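PDB 2OXB: beta-fructofuranosidase, which hydrolyses terminal non-reducing beta-D-fructofuranoside residues, using sucrose and 1-kestose as substrates and, less readily, neokestose and levan. Local coordinates for residues A[102-107]-A[126-131]; A[153-158]-A[176-181]; A[205-210]-A[222-227]; A[360-365]-A[526-531]; A[419-424]-A[502-507]. The protein carries 1 engineered substitution. All blocks are in the same frame, centred on the assembly; numbering follows the deposited sequence.

The first three contacts follow one another in the N-terminal domain, the beta-propeller of family 32 enzymes. Contact 1 closes a loop of 18 residues and ties 126-131 to strand 103-110. Contact 2 then closes the mouth of the hairpin 157-165/168-176, and it touches contact 1 where Ile-107 packs on Phe-179. Contact 3 instead closes the long connection between strands 201-207 and 226-234, at its base, with no touch to either. Contact 4 spans most of the C-terminal beta-sandwich, joining 360-365 to the late strand 521-530. Contact 5 falls within that span and links two loops beside the other sheet; Ala-365 and Gly-506 bring contacts 4 and 5 together.

Contact 1. Residues A[102-107]-A[126-131]; sequences QQVQNI and LNPLMA
Gln-105, on strand 103-110, faces both Leu-129 and Met-130 in a classic beta bulge on a blade of the five-bladed propeller found in family 32 enzymes. Gln-105 N donates to Met-130 O at 2.8 Å, while Gln-105 O takes Leu-129 N at 2.7 Å and, weakly, Met-130 N. Beyond the bulge, one side-chain amide grips the backbone of Ile-107 twice. Asn-127 ND2 gives to Ile-107 O at 2.7 Å, in the carbonyl plane and on a lone pair; Ile-107 N reaches Asn-127 OD1 at 3.0 Å from well above the plane of that C=O. The pair of bonds fixes the rotation of the amide. The peptide bond entering Pro-128 is cis, and its ring lies against Val-104, whose CG1, anti to the carbonyl carbon (chi1 -69°), touches Ala-131 CB. Leu-129 CD2 bears on Ile-107 CB.

Further out, Trp-182 packs on Leu-129 and Met-130, and the Gln-105 side chain comes about 4 Å from that of the substrate-binding Arg-144. Asn-106 is steadied by a bond from its ND2 to Phe-72 O, which leaves Asn-106 OD1 alongside the proline, 3.1 Å from Pro-128 CB.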
# COMPACT_ATOMS: atom_id res chain seq x y z
N GLN A 102 25.90 0.92 12.06
CA GLN A 102 24.91 0.93 13.13
C GLN A 102 23.85 1.99 12.85
O GLN A 102 24.14 3.18 12.70
CB GLN A 102 25.58 1.18 14.50
CG GLN A 102 25.59 2.63 14.97
CD GLN A 102 26.40 2.83 16.25
OE1 GLN A 102 26.35 2.01 17.17
NE2 GLN A 102 27.14 3.93 16.31
N GLN A 103 22.60 1.54 12.76
CA GLN A 103 21.48 2.41 12.45
C GLN A 103 21.24 3.63 13.33
O GLN A 103 20.63 3.54 14.40
CB GLN A 103 20.20 1.59 12.40
CG GLN A 103 20.16 0.71 11.20
CD GLN A 103 19.31 -0.48 11.44
OE1 GLN A 103 18.27 -0.38 12.09
NE2 GLN A 103 19.73 -1.63 10.91
N VAL A 104 21.70 4.77 12.83
CA VAL A 104 21.54 6.04 13.52
C VAL A 104 20.47 6.86 12.82
O VAL A 104 20.14 6.61 11.66
CB VAL A 104 22.86 6.84 13.54
CG1 VAL A 104 23.87 6.16 14.42
CG2 VAL A 104 23.41 6.96 12.13
N GLN A 105 19.93 7.84 13.53
CA GLN A 105 18.90 8.71 13.01
C GLN A 105 19.45 10.09 12.78
O GLN A 105 20.02 10.70 13.68
CB GLN A 105 17.73 8.81 13.98
CG GLN A 105 17.12 7.47 14.24
CD GLN A 105 16.73 6.78 12.95
OE1 GLN A 105 16.65 5.55 12.90
NE2 GLN A 105 16.49 7.56 11.89
N ASN A 106 19.24 10.59 11.56
CA ASN A 106 19.72 11.89 11.13
C ASN A 106 18.60 12.76 10.62
O ASN A 106 17.57 12.25 10.18
CB ASN A 106 20.74 11.70 10.03
CG ASN A 106 21.81 10.73 10.43
OD1 ASN A 106 22.50 10.95 11.42
ND2 ASN A 106 21.96 9.65 9.67
N ILE A 107 18.82 14.07 10.67
CA ILE A 107 17.83 15.04 10.19
C ILE A 107 18.41 15.82 9.00
O ILE A 107 19.63 16.00 8.90
CB ILE A 107 17.44 16.03 11.32
CG1 ILE A 107 16.23 16.87 10.90
CG2 ILE A 107 18.60 16.94 11.66
CD1 ILE A 107 15.71 17.82 11.99
N LEU A 126 25.14 18.13 13.47
CA LEU A 126 24.84 17.60 14.77
C LEU A 126 24.34 16.17 14.62
O LEU A 126 24.15 15.48 15.62
CB LEU A 126 23.78 18.46 15.46
CG LEU A 126 24.08 19.95 15.60
CD1 LEU A 126 22.95 20.60 16.40
CD2 LEU A 126 25.42 20.17 16.30
N ASN A 127 24.11 15.72 13.39
CA ASN A 127 23.62 14.35 13.18
C ASN A 127 24.66 13.31 13.60
O ASN A 127 25.87 13.54 13.47
CB ASN A 127 23.24 14.13 11.71
CG ASN A 127 22.06 14.97 11.28
OD1 ASN A 127 21.17 15.25 12.07
ND2 ASN A 127 22.05 15.38 10.01
N PRO A 128 24.21 12.15 14.10
CA PRO A 128 22.82 11.73 14.33
C PRO A 128 22.18 12.30 15.59
O PRO A 128 22.86 12.50 16.59
CB PRO A 128 22.94 10.21 14.42
CG PRO A 128 24.23 10.07 15.18
CD PRO A 128 25.13 11.04 14.42
N LEU A 129 20.87 12.54 15.53
CA LEU A 129 20.11 13.07 16.67
C LEU A 129 19.74 11.95 17.64
O LEU A 129 19.55 12.17 18.84
CB LEU A 129 18.82 13.76 16.19
CG LEU A 129 18.86 15.23 15.72
CD1 LEU A 129 20.15 15.51 15.00
CD2 LEU A 129 17.67 15.52 14.83
N MET A 130 19.65 10.74 17.10
CA MET A 130 19.31 9.58 17.91
C MET A 130 20.15 8.40 17.49
O MET A 130 20.28 8.11 16.30
CB MET A 130 17.82 9.27 17.76
CG MET A 130 16.94 10.39 18.26
SD MET A 130 15.27 10.28 17.60
CE MET A 130 15.22 11.74 16.55
N ALA A 131 20.73 7.71 18.45
CA ALA A 131 21.55 6.57 18.12
C ALA A 131 21.56 5.54 19.23
O ALA A 131 21.45 5.86 20.41
CB ALA A 131 22.97 7.04 17.84

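Contact 2. Residues A[153-158]-A[176-181]; sequences QDKKWR and SKDFLK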
# COMPACT_ATOMS: atom_id res chain seq x y z
N GLN A 153 0.16 17.80 23.39
CA GLN A 153 -0.64 18.73 24.17
C GLN A 153 0.33 19.73 24.80
O GLN A 153 -0.03 20.49 25.69
CB GLN A 153 -1.43 18.01 25.26
CG GLN A 153 -2.89 18.47 25.37
CD GLN A 153 -3.39 18.61 26.82
OE1 GLN A 153 -3.22 17.71 27.63
NE2 GLN A 153 -4.02 19.74 27.12
N ASP A 154 1.58 19.70 24.33
CA ASP A 154 2.63 20.60 24.78
C ASP A 154 3.62 20.83 23.63
O ASP A 154 3.31 20.55 22.47
CB ASP A 154 3.37 20.01 26.00
CG ASP A 154 2.91 18.61 26.35
OD1 ASP A 154 3.00 17.71 25.48
OD2 ASP A 154 2.47 18.39 27.50
N LYS A 155 4.80 21.35 23.95
CA LYS A 155 5.84 21.63 22.95
C LYS A 155 6.58 20.36 22.58
O LYS A 155 7.26 20.30 21.55
CB LYS A 155 6.87 22.63 23.49
CG LYS A 155 7.95 23.02 22.47
CD LYS A 155 9.23 23.52 23.14
CE LYS A 155 10.16 24.19 22.12
NZ LYS A 155 10.33 23.40 20.86
N LYS A 156 6.45 19.34 23.42
CA LYS A 156 7.15 18.08 23.23
C LYS A 156 6.82 17.38 21.92
O LYS A 156 5.72 16.87 21.74
CB LYS A 156 6.84 17.17 24.42
CG LYS A 156 7.21 17.81 25.77
CD LYS A 156 6.44 17.23 26.94
CE LYS A 156 6.74 17.99 28.24
NZ LYS A 156 6.35 19.44 28.20
N TRP A 157 7.79 17.36 21.02
CA TRP A 157 7.60 16.69 19.74
C TRP A 157 7.79 15.19 19.94
O TRP A 157 8.70 14.76 20.64
CB TRP A 157 8.59 17.21 18.69
CG TRP A 157 8.21 18.53 18.10
CD1 TRP A 157 8.56 19.78 18.55
CD2 TRP A 157 7.36 18.73 16.97
NE1 TRP A 157 7.98 20.75 17.76
CE2 TRP A 157 7.23 20.13 16.78
CE3 TRP A 157 6.69 17.87 16.09
CZ2 TRP A 157 6.46 20.69 15.75
CZ3 TRP A 157 5.92 18.42 15.06
CH2 TRP A 157 5.82 19.82 14.91
N ARG A 158 6.91 14.40 19.33
CA ARG A 158 7.01 12.95 19.48
C ARG A 158 7.17 12.28 18.12
O ARG A 158 6.68 12.77 17.11
CB ARG A 158 5.77 12.40 20.21
CG ARG A 158 5.65 12.84 21.69
CD ARG A 158 4.30 13.48 21.98
NE ARG A 158 4.18 14.07 23.32
CZ ARG A 158 3.92 13.38 24.43
NH1 ARG A 158 3.75 12.06 24.39
NH2 ARG A 158 3.81 14.01 25.60
N SER A 176 11.06 15.36 21.89
CA SER A 176 12.03 16.40 21.54
C SER A 176 11.64 17.73 22.13
O SER A 176 10.48 18.14 22.09
CB SER A 176 12.14 16.54 20.02
OG SER A 176 13.15 17.46 19.65
N LYS A 177 12.62 18.41 22.69
CA LYS A 177 12.42 19.71 23.30
C LYS A 177 11.94 20.68 22.21
O LYS A 177 10.84 21.21 22.30
CB LYS A 177 13.74 20.20 23.89
CG LYS A 177 14.56 19.14 24.62
CD LYS A 177 13.82 18.59 25.83
CE LYS A 177 14.77 18.00 26.86
NZ LYS A 177 15.60 19.03 27.55
N ASP A 178 12.79 20.87 21.20
CA ASP A 178 12.53 21.76 20.06
C ASP A 178 13.04 21.20 18.73
O ASP A 178 13.71 21.89 17.98
CB ASP A 178 13.18 23.12 20.28
CG ASP A 178 14.57 23.01 20.92
OD1 ASP A 178 15.36 22.11 20.53
OD2 ASP A 178 14.86 23.85 21.82
N PHE A 179 12.72 19.93 18.47
CA PHE A 179 13.12 19.27 17.23
C PHE A 179 14.64 19.26 17.05
O PHE A 179 15.13 19.30 15.93
CB PHE A 179 12.47 19.94 16.02
CG PHE A 179 12.02 18.98 14.95
CD1 PHE A 179 10.76 18.40 15.00
CD2 PHE A 179 12.86 18.66 13.88
CE1 PHE A 179 10.34 17.52 14.01
CE2 PHE A 179 12.44 17.78 12.89
CZ PHE A 179 11.18 17.21 12.95
N LEU A 180 15.37 19.20 18.16
CA LEU A 180 16.83 19.18 18.11
C LEU A 180 17.36 18.22 19.17
O LEU A 180 18.12 17.30 18.87
CB LEU A 180 17.38 20.60 18.31
CG LEU A 180 18.89 20.82 18.18
CD1 LEU A 180 19.17 22.16 17.54
CD2 LEU A 180 19.55 20.71 19.54
N LYS A 181 16.97 18.46 20.42
CA LYS A 181 17.39 17.60 21.53
C LYS A 181 16.30 16.55 21.65
O LYS A 181 15.15 16.88 21.93
CB LYS A 181 17.47 18.41 22.82
CG LYS A 181 18.25 19.71 22.71
CD LYS A 181 17.99 20.63 23.91
CE LYS A 181 18.71 21.96 23.76
NZ LYS A 181 18.30 22.97 24.79
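Trp-157 presents one face of its indole to the edge of Phe-179 in a T-shaped (edge-to-face) stack. The five-membered ring of the tryptophan and the phenyl ring have planes at 90° and centroids 5.5 Å apart, and Phe-179 CD1 does the touching, 3.9 Å from Trp-157 CD2 and offset toward the rim of the indole. Phe-179 gets there because its backbone adopts a left-handed helical conformation (phi 58°), in the turn that follows Ser-176.

The backbones join through one antiparallel hydrogen-bonded pair. Trp-157 N donates to Ser-176 O at 3.0 Å, and Ser-176 N returns a bond to Trp-157 O at 2.7 Å. Lys-156 CA adds a CH...O contact to the same Ser-176 O. With its hydroxyl anti to the backbone N (chi1 -175°), Ser-176 turns OG into its own loop, where it donates to Lys-181 O at 3.1 Å from above the carbonyl plane. Lys-177 N uses that oxygen too, so two donors tie the turn shut. Lys-155 stretches across to Lys-177 O, though the position of its amine is doubtful.

Pro-86 and Leu-151 pack on Trp-157, and Trp-182 makes a second edge-to-face pair with Phe-179. The contact thus closes the open end of the hairpin 157-165/168-176, just where the chain turns into strand 182-192 of the same propeller blade.

Contact 3. Residues A[205-210]-A[222-227]; sequences PVTRFG and PNEILK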
# COMPACT_ATOMS: atom_id res chain seq x y z
N PRO A 205 -3.77 10.11 13.03
CA PRO A 205 -5.17 10.13 13.47
C PRO A 205 -6.16 10.13 12.29
O PRO A 205 -5.81 10.49 11.16
CB PRO A 205 -5.25 11.43 14.25
CG PRO A 205 -4.44 12.33 13.39
CD PRO A 205 -3.22 11.48 13.05
N VAL A 206 -7.39 9.71 12.57
CA VAL A 206 -8.46 9.71 11.57
C VAL A 206 -9.77 10.08 12.27
O VAL A 206 -10.10 9.56 13.34
CB VAL A 206 -8.60 8.32 10.86
CG1 VAL A 206 -7.39 8.05 9.98
CG2 VAL A 206 -8.76 7.21 11.88
N THR A 207 -10.50 11.01 11.68
CA THR A 207 -11.77 11.44 12.25
C THR A 207 -12.69 10.22 12.09
O THR A 207 -12.52 9.46 11.14
CB THR A 207 -12.28 12.68 11.47
OG1 THR A 207 -13.34 13.31 12.20
CG2 THR A 207 -12.77 12.29 10.10
N ARG A 208 -13.63 10.01 13.01
CA ARG A 208 -14.54 8.85 12.93
C ARG A 208 -15.47 8.91 11.72
O ARG A 208 -15.45 8.04 10.85
CB ARG A 208 -15.41 8.70 14.19
CG ARG A 208 -14.71 8.19 15.44
CD ARG A 208 -15.66 7.31 16.27
NE ARG A 208 -15.85 6.00 15.63
CZ ARG A 208 -16.78 5.12 15.98
NH1 ARG A 208 -17.62 5.38 16.98
NH2 ARG A 208 -16.87 3.96 15.33
N PHE A 209 -16.31 9.94 11.69
CA PHE A 209 -17.25 10.11 10.60
C PHE A 209 -16.87 11.31 9.75
O PHE A 209 -17.36 12.43 9.97
CB PHE A 209 -18.66 10.28 11.17
CG PHE A 209 -19.05 9.20 12.15
CD1 PHE A 209 -19.34 9.52 13.48
CD2 PHE A 209 -19.10 7.86 11.75
CE1 PHE A 209 -19.68 8.53 14.39
CE2 PHE A 209 -19.44 6.86 12.66
CZ PHE A 209 -19.73 7.20 13.98
N GLY A 210 -16.00 11.06 8.78
CA GLY A 210 -15.53 12.08 7.85
C GLY A 210 -14.69 11.42 6.77
O GLY A 210 -13.91 10.51 7.07
N PRO A 222 -13.17 18.70 21.38
CA PRO A 222 -14.53 18.50 21.91
C PRO A 222 -15.65 18.40 20.87
O PRO A 222 -16.74 17.91 21.15
CB PRO A 222 -14.72 19.69 22.84
CG PRO A 222 -13.90 20.76 22.17
CD PRO A 222 -12.65 20.02 21.77
N ASN A 223 -15.37 18.89 19.67
CA ASN A 223 -16.34 18.85 18.59
C ASN A 223 -16.07 17.65 17.67
O ASN A 223 -16.97 16.84 17.43
CB ASN A 223 -16.29 20.17 17.80
CG ASN A 223 -14.98 20.91 17.98
OD1 ASN A 223 -14.78 21.65 18.96
ND2 ASN A 223 -14.06 20.72 17.03
N GLU A 224 -14.84 17.53 17.17
CA GLU A 224 -14.46 16.42 16.28
C GLU A 224 -14.07 15.18 17.10
O GLU A 224 -13.60 15.30 18.23
CB GLU A 224 -13.29 16.84 15.36
CG GLU A 224 -12.62 15.71 14.56
CD GLU A 224 -11.77 16.20 13.37
OE1 GLU A 224 -10.91 17.09 13.54
OE2 GLU A 224 -11.96 15.67 12.26
N ILE A 225 -14.31 14.00 16.54
CA ILE A 225 -13.97 12.75 17.22
C ILE A 225 -12.85 12.06 16.45
O ILE A 225 -13.05 11.61 15.32
CB ILE A 225 -15.20 11.81 17.30
CG1 ILE A 225 -16.37 12.53 18.00
CG2 ILE A 225 -14.84 10.54 18.06
CD1 ILE A 225 -16.12 12.88 19.47
N LEU A 226 -11.68 11.98 17.07
CA LEU A 226 -10.51 11.36 16.45
C LEU A 226 -10.23 9.94 16.93
O LEU A 226 -10.64 9.52 18.02
CB LEU A 226 -9.26 12.21 16.70
CG LEU A 226 -9.13 13.53 15.94
CD1 LEU A 226 -7.90 14.29 16.43
CD2 LEU A 226 -9.01 13.22 14.44
N LYS A 227 -9.50 9.19 16.09
CA LYS A 227 -9.11 7.82 16.40
C LYS A 227 -7.66 7.74 15.94
O LYS A 227 -7.16 8.68 15.33
CB LYS A 227 -9.97 6.83 15.60
CG LYS A 227 -10.14 5.46 16.25
CD LYS A 227 -11.01 5.53 17.51
CE LYS A 227 -12.50 5.68 17.17
NZ LYS A 227 -13.06 4.49 16.45
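Strands 201-207 and 226-234 run antiparallel here, with Val-206 and Lys-227 as a hydrogen-bonded pair and Thr-207 and Leu-226 as the non-hydrogen-bonded pair next to it. They form a beta hairpin in a propeller blade, and this is the end where its long connection leaves the sheet. Val-206 N donates to Lys-227 O at 3.0 Å, and Lys-227 N answers to Val-206 O at 2.8 Å. One step past the strand, Arg-208 N still reaches Ile-225 O at 2.9 Å.

On one face Val-206 CG2 meets Lys-227 CB. Beyond the strand ends Arg-208 and Ile-225 lie side by side, pointing the same way, with Arg-208 CG 3.5 Å from Ile-225 CG2. Lys-227 folds back through bends at chi2, chi3 and chi4, which brings its CE to 3.7 Å from Arg-208 CD. That also sets Lys-227 NZ close to Arg-208 NE, two donors of like charge that probably repel. Phe-209 CZ sits over the centre of one face of the guanidinium. Were Arg-208 a serine, Ile-225 CG2 would lose its aliphatic neighbour, and the folded Lys-227 chain is likely to gain freedom to swing.

On the other face Leu-226 CD2 packs loosely on Pro-205 CB, with Val-214 and Ser-218 of the connection against the leucine. Thr-207 and Glu-224 cross at about a right angle, and Thr-207 OG1 donates to Glu-224 OE2 at 2.7 Å, on the anti lone pair of that oxygen.

Contact 4. Residues A[360-365]-A[526-531]; sequences YGVTAA and LNAWSM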
# COMPACT_ATOMS: atom_id res chain seq x y z
N TYR A 360 -14.42 -6.01 -25.34
CA TYR A 360 -13.65 -5.69 -26.55
C TYR A 360 -12.79 -4.41 -26.68
O TYR A 360 -11.61 -4.40 -26.29
CB TYR A 360 -14.57 -5.78 -27.78
CG TYR A 360 -15.04 -7.19 -28.14
CD1 TYR A 360 -16.38 -7.55 -28.03
CD2 TYR A 360 -14.14 -8.16 -28.62
CE1 TYR A 360 -16.82 -8.83 -28.39
CE2 TYR A 360 -14.57 -9.44 -28.99
CZ TYR A 360 -15.92 -9.77 -28.87
OH TYR A 360 -16.38 -11.02 -29.24
N GLY A 361 -13.37 -3.36 -27.26
CA GLY A 361 -12.66 -2.10 -27.49
C GLY A 361 -11.99 -1.37 -26.34
O GLY A 361 -12.44 -0.30 -25.92
N VAL A 362 -10.89 -1.93 -25.85
CA VAL A 362 -10.15 -1.33 -24.73
C VAL A 362 -8.74 -1.88 -24.64
O VAL A 362 -8.49 -3.05 -24.94
CB VAL A 362 -10.86 -1.59 -23.37
CG1 VAL A 362 -12.03 -0.66 -23.20
CG2 VAL A 362 -11.32 -3.05 -23.29
N THR A 363 -7.80 -1.03 -24.23
CA THR A 363 -6.43 -1.47 -24.07
C THR A 363 -6.44 -2.42 -22.87
O THR A 363 -6.14 -2.02 -21.75
CB THR A 363 -5.44 -0.27 -23.84
OG1 THR A 363 -6.05 0.71 -23.00
CG2 THR A 363 -5.06 0.36 -25.17
N ALA A 364 -6.80 -3.67 -23.14
CA ALA A 364 -6.89 -4.70 -22.11
C ALA A 364 -5.68 -4.74 -21.15
O ALA A 364 -5.80 -5.16 -19.99
CB ALA A 364 -7.13 -6.06 -22.76
N ALA A 365 -4.52 -4.27 -21.63
CA ALA A 365 -3.28 -4.25 -20.84
C ALA A 365 -2.96 -2.93 -20.13
O ALA A 365 -1.89 -2.80 -19.54
CB ALA A 365 -2.08 -4.64 -21.74
N LEU A 526 -20.93 -2.44 -15.99
CA LEU A 526 -19.48 -2.68 -16.09
C LEU A 526 -18.85 -1.67 -17.06
O LEU A 526 -19.24 -1.59 -18.22
CB LEU A 526 -19.18 -4.12 -16.55
CG LEU A 526 -17.81 -4.51 -17.13
CD1 LEU A 526 -16.69 -4.06 -16.22
CD2 LEU A 526 -17.74 -6.02 -17.33
N ASN A 527 -17.89 -0.91 -16.56
CA ASN A 527 -17.21 0.08 -17.37
C ASN A 527 -15.70 -0.14 -17.39
O ASN A 527 -15.03 -0.20 -16.36
CB ASN A 527 -17.52 1.51 -16.88
CG ASN A 527 -18.97 1.91 -17.11
OD1 ASN A 527 -19.32 3.09 -17.04
ND2 ASN A 527 -19.83 0.94 -17.37
N ALA A 528 -15.18 -0.29 -18.60
CA ALA A 528 -13.76 -0.49 -18.83
C ALA A 528 -13.28 0.75 -19.57
O ALA A 528 -13.81 1.11 -20.63
CB ALA A 528 -13.55 -1.73 -19.68
N TRP A 529 -12.28 1.42 -19.02
CA TRP A 529 -11.75 2.60 -19.66
C TRP A 529 -10.30 2.38 -20.03
O TRP A 529 -9.49 2.00 -19.18
CB TRP A 529 -11.84 3.81 -18.73
CG TRP A 529 -13.22 4.14 -18.30
CD1 TRP A 529 -14.22 4.64 -19.08
CD2 TRP A 529 -13.76 4.00 -16.99
NE1 TRP A 529 -15.35 4.82 -18.33
CE2 TRP A 529 -15.10 4.43 -17.04
CE3 TRP A 529 -13.24 3.54 -15.77
CZ2 TRP A 529 -15.93 4.43 -15.92
CZ3 TRP A 529 -14.07 3.53 -14.66
CH2 TRP A 529 -15.40 3.97 -14.74
N SER A 530 -9.96 2.60 -21.30
CA SER A 530 -8.58 2.46 -21.73
C SER A 530 -7.83 3.55 -20.98
O SER A 530 -8.42 4.58 -20.64
CB SER A 530 -8.45 2.67 -23.25
OG SER A 530 -8.85 1.52 -23.97
N MET A 531 -6.55 3.33 -20.70
CA MET A 531 -5.75 4.30 -19.95
C MET A 531 -4.48 4.77 -20.66
O MET A 531 -3.56 3.98 -20.90
CB MET A 531 -5.35 3.72 -18.59
CG MET A 531 -6.49 3.47 -17.61
SD MET A 531 -6.99 4.95 -16.71
CE MET A 531 -5.63 5.14 -15.57
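Ser-530 OG is the polar atom around which this contact gathers. Thr-363 N donates to it at 2.8 Å along a nearly straight line (164° at the hydrogen), and Thr-363 OG1 stands 3.1 Å from the same Ser-530 OG. The serine hydroxyl points there because it lies anti to its carbonyl carbon (chi1 -79°), tipped off the end of strand 521-530 toward the passing loop. On the other partner, Thr-363 OG1 sits between the backbone N and the carbonyl carbon (chi1 38°), which turns it to the same side as the amide N-H. Thr-363 OG1 also makes a weak bond with Gln-366 O.

One residue earlier, Val-362 covers the strand with a single branch: its CG1 comes to 4.0 Å from Ala-528 CB and lies over Ala-528 O as well. Lys-344 of the adjoining strand packs on both Val-362 and Ala-528. With a glycine in place of Ser-530, Thr-363 N is likely to be left without this acceptor and the loop less firmly held to the strand end.

Strand 521-530 is itself fixed by backbone bonds from Ser-530 to Thr-340 and from Trp-529 to Asp-368. Thr-363 is the centre of an inverse gamma turn, placed where the chain crosses from strand 355-359 in one sheet of the C-terminal beta-sandwich to strand 367-374 in the other.

Contact 5. Residues A[419-424]-A[502-507]; sequences LEEYTS and KLAIGK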
# COMPACT_ATOMS: atom_id res chain seq x y z
N LEU A 419 -7.10 -18.12 -23.28
CA LEU A 419 -6.90 -18.42 -21.86
C LEU A 419 -5.77 -19.36 -21.44
O LEU A 419 -5.88 -20.00 -20.39
CB LEU A 419 -8.20 -18.91 -21.22
CG LEU A 419 -9.34 -17.93 -20.97
CD1 LEU A 419 -10.41 -18.66 -20.18
CD2 LEU A 419 -8.85 -16.70 -20.19
N GLU A 420 -4.70 -19.45 -22.21
CA GLU A 420 -3.59 -20.31 -21.81
C GLU A 420 -2.94 -19.66 -20.59
O GLU A 420 -2.32 -20.34 -19.77
CB GLU A 420 -2.57 -20.50 -22.95
CG GLU A 420 -2.17 -19.25 -23.74
CD GLU A 420 -3.11 -18.97 -24.90
OE1 GLU A 420 -4.21 -18.42 -24.66
OE2 GLU A 420 -2.76 -19.31 -26.05
N GLU A 421 -3.08 -18.35 -20.48
CA GLU A 421 -2.55 -17.61 -19.34
C GLU A 421 -3.46 -16.42 -19.07
O GLU A 421 -3.68 -15.59 -19.95
CB GLU A 421 -1.09 -17.17 -19.58
CG GLU A 421 -0.90 -16.01 -20.52
CD GLU A 421 0.56 -15.76 -20.87
OE1 GLU A 421 0.83 -14.87 -21.70
OE2 GLU A 421 1.44 -16.46 -20.33
N TYR A 422 -4.00 -16.36 -17.86
CA TYR A 422 -4.90 -15.28 -17.46
C TYR A 422 -4.83 -15.08 -15.94
O TYR A 422 -4.33 -15.94 -15.20
CB TYR A 422 -6.35 -15.61 -17.86
CG TYR A 422 -6.84 -16.90 -17.25
CD1 TYR A 422 -7.46 -16.92 -16.00
CD2 TYR A 422 -6.55 -18.12 -17.87
CE1 TYR A 422 -7.77 -18.13 -15.38
CE2 TYR A 422 -6.84 -19.33 -17.26
CZ TYR A 422 -7.45 -19.34 -16.01
OH TYR A 422 -7.68 -20.54 -15.38
N THR A 423 -5.33 -13.94 -15.49
CA THR A 423 -5.36 -13.61 -14.07
C THR A 423 -6.82 -13.52 -13.71
O THR A 423 -7.62 -13.02 -14.49
CB THR A 423 -4.60 -12.31 -13.79
OG1 THR A 423 -3.19 -12.58 -13.82
CG2 THR A 423 -4.98 -11.74 -12.44
N SER A 424 -7.19 -14.01 -12.53
CA SER A 424 -8.60 -14.01 -12.18
C SER A 424 -8.98 -13.58 -10.78
O SER A 424 -8.97 -14.38 -9.85
CB SER A 424 -9.15 -15.40 -12.45
OG SER A 424 -8.22 -16.38 -12.01
N LYS A 502 3.57 -14.04 -21.23
CA LYS A 502 4.35 -14.10 -22.46
C LYS A 502 3.48 -13.85 -23.71
O LYS A 502 4.00 -13.41 -24.74
CB LYS A 502 5.06 -15.46 -22.57
CG LYS A 502 6.24 -15.63 -21.62
CD LYS A 502 7.48 -14.87 -22.10
CE LYS A 502 8.21 -15.62 -23.22
NZ LYS A 502 9.47 -14.95 -23.72
N LEU A 503 2.18 -14.11 -23.60
CA LEU A 503 1.23 -13.91 -24.70
C LEU A 503 0.34 -12.70 -24.46
O LEU A 503 -0.10 -12.05 -25.40
CB LEU A 503 0.34 -15.14 -24.89
CG LEU A 503 0.97 -16.35 -25.58
CD1 LEU A 503 0.24 -17.61 -25.14
CD2 LEU A 503 0.93 -16.18 -27.09
N ALA A 504 0.07 -12.40 -23.20
CA ALA A 504 -0.78 -11.27 -22.85
C ALA A 504 0.03 -9.98 -22.67
O ALA A 504 0.33 -9.57 -21.54
CB ALA A 504 -1.55 -11.59 -21.58
N ILE A 505 0.36 -9.35 -23.80
CA ILE A 505 1.13 -8.11 -23.79
C ILE A 505 0.81 -7.16 -24.96
O ILE A 505 0.42 -7.60 -26.04
CB ILE A 505 2.65 -8.42 -23.77
CG1 ILE A 505 2.98 -9.58 -24.71
CG2 ILE A 505 3.10 -8.75 -22.35
CD1 ILE A 505 4.46 -9.87 -24.85
N GLY A 506 0.96 -5.87 -24.70
CA GLY A 506 0.70 -4.86 -25.71
C GLY A 506 -0.70 -4.91 -26.30
O GLY A 506 -1.70 -4.91 -25.58
N LYS A 507 -0.76 -4.94 -27.63
CA LYS A 507 -2.03 -5.00 -28.35
C LYS A 507 -2.58 -6.43 -28.37
O LYS A 507 -3.63 -6.69 -28.97
CB LYS A 507 -1.86 -4.47 -29.79
CG LYS A 507 -1.04 -5.35 -30.75
CD LYS A 507 -0.68 -4.60 -32.05
CE LYS A 507 -0.44 -5.54 -33.24
NZ LYS A 507 0.75 -6.43 -33.11
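Glu-421 reaches across with an extended side chain and sets its carboxylate among three successive backbone N-H groups, those of Lys-502, Leu-503 and Ala-504. These hydrogen bonds carry the contact. Ala-504 N donates to Glu-421 OE1 at 3.0 Å, nearly along the C-O axis, and Leu-503 N gives a second bond to that oxygen. Lys-502 N gives a weak bond to Glu-421 OE2 at 3.3 Å. Chi1 of 74° places Glu-421 CG between the backbone N and the carbonyl carbon, which directs the straight remainder of the chain at the loop. Two N-H groups hold OE1, and the weak bond to OE2 probably adds some restraint on rotation; the cluster of N-H dipoles probably steadies the buried charge.

Van der Waals packing comes second. Leu-503 CD1 rests on Glu-420 CG, the two side chains crossing at about a right angle, and Leu-503 CB lies beside Glu-421 OE1. Leu-452 and Pro-501 pack on Glu-421 from outside.

Within the loop, Ser-508 OG lies within hydrogen-bonding range of both Leu-503 O and Ile-505 O. The carboxylate thus caps successive backbone N-H groups leading into an inverse gamma turn centred on Ala-504, and it ties the loop before strand 510-515 to the chain leading into strand 423-431 in one sheet of the C-terminal beta-sandwich.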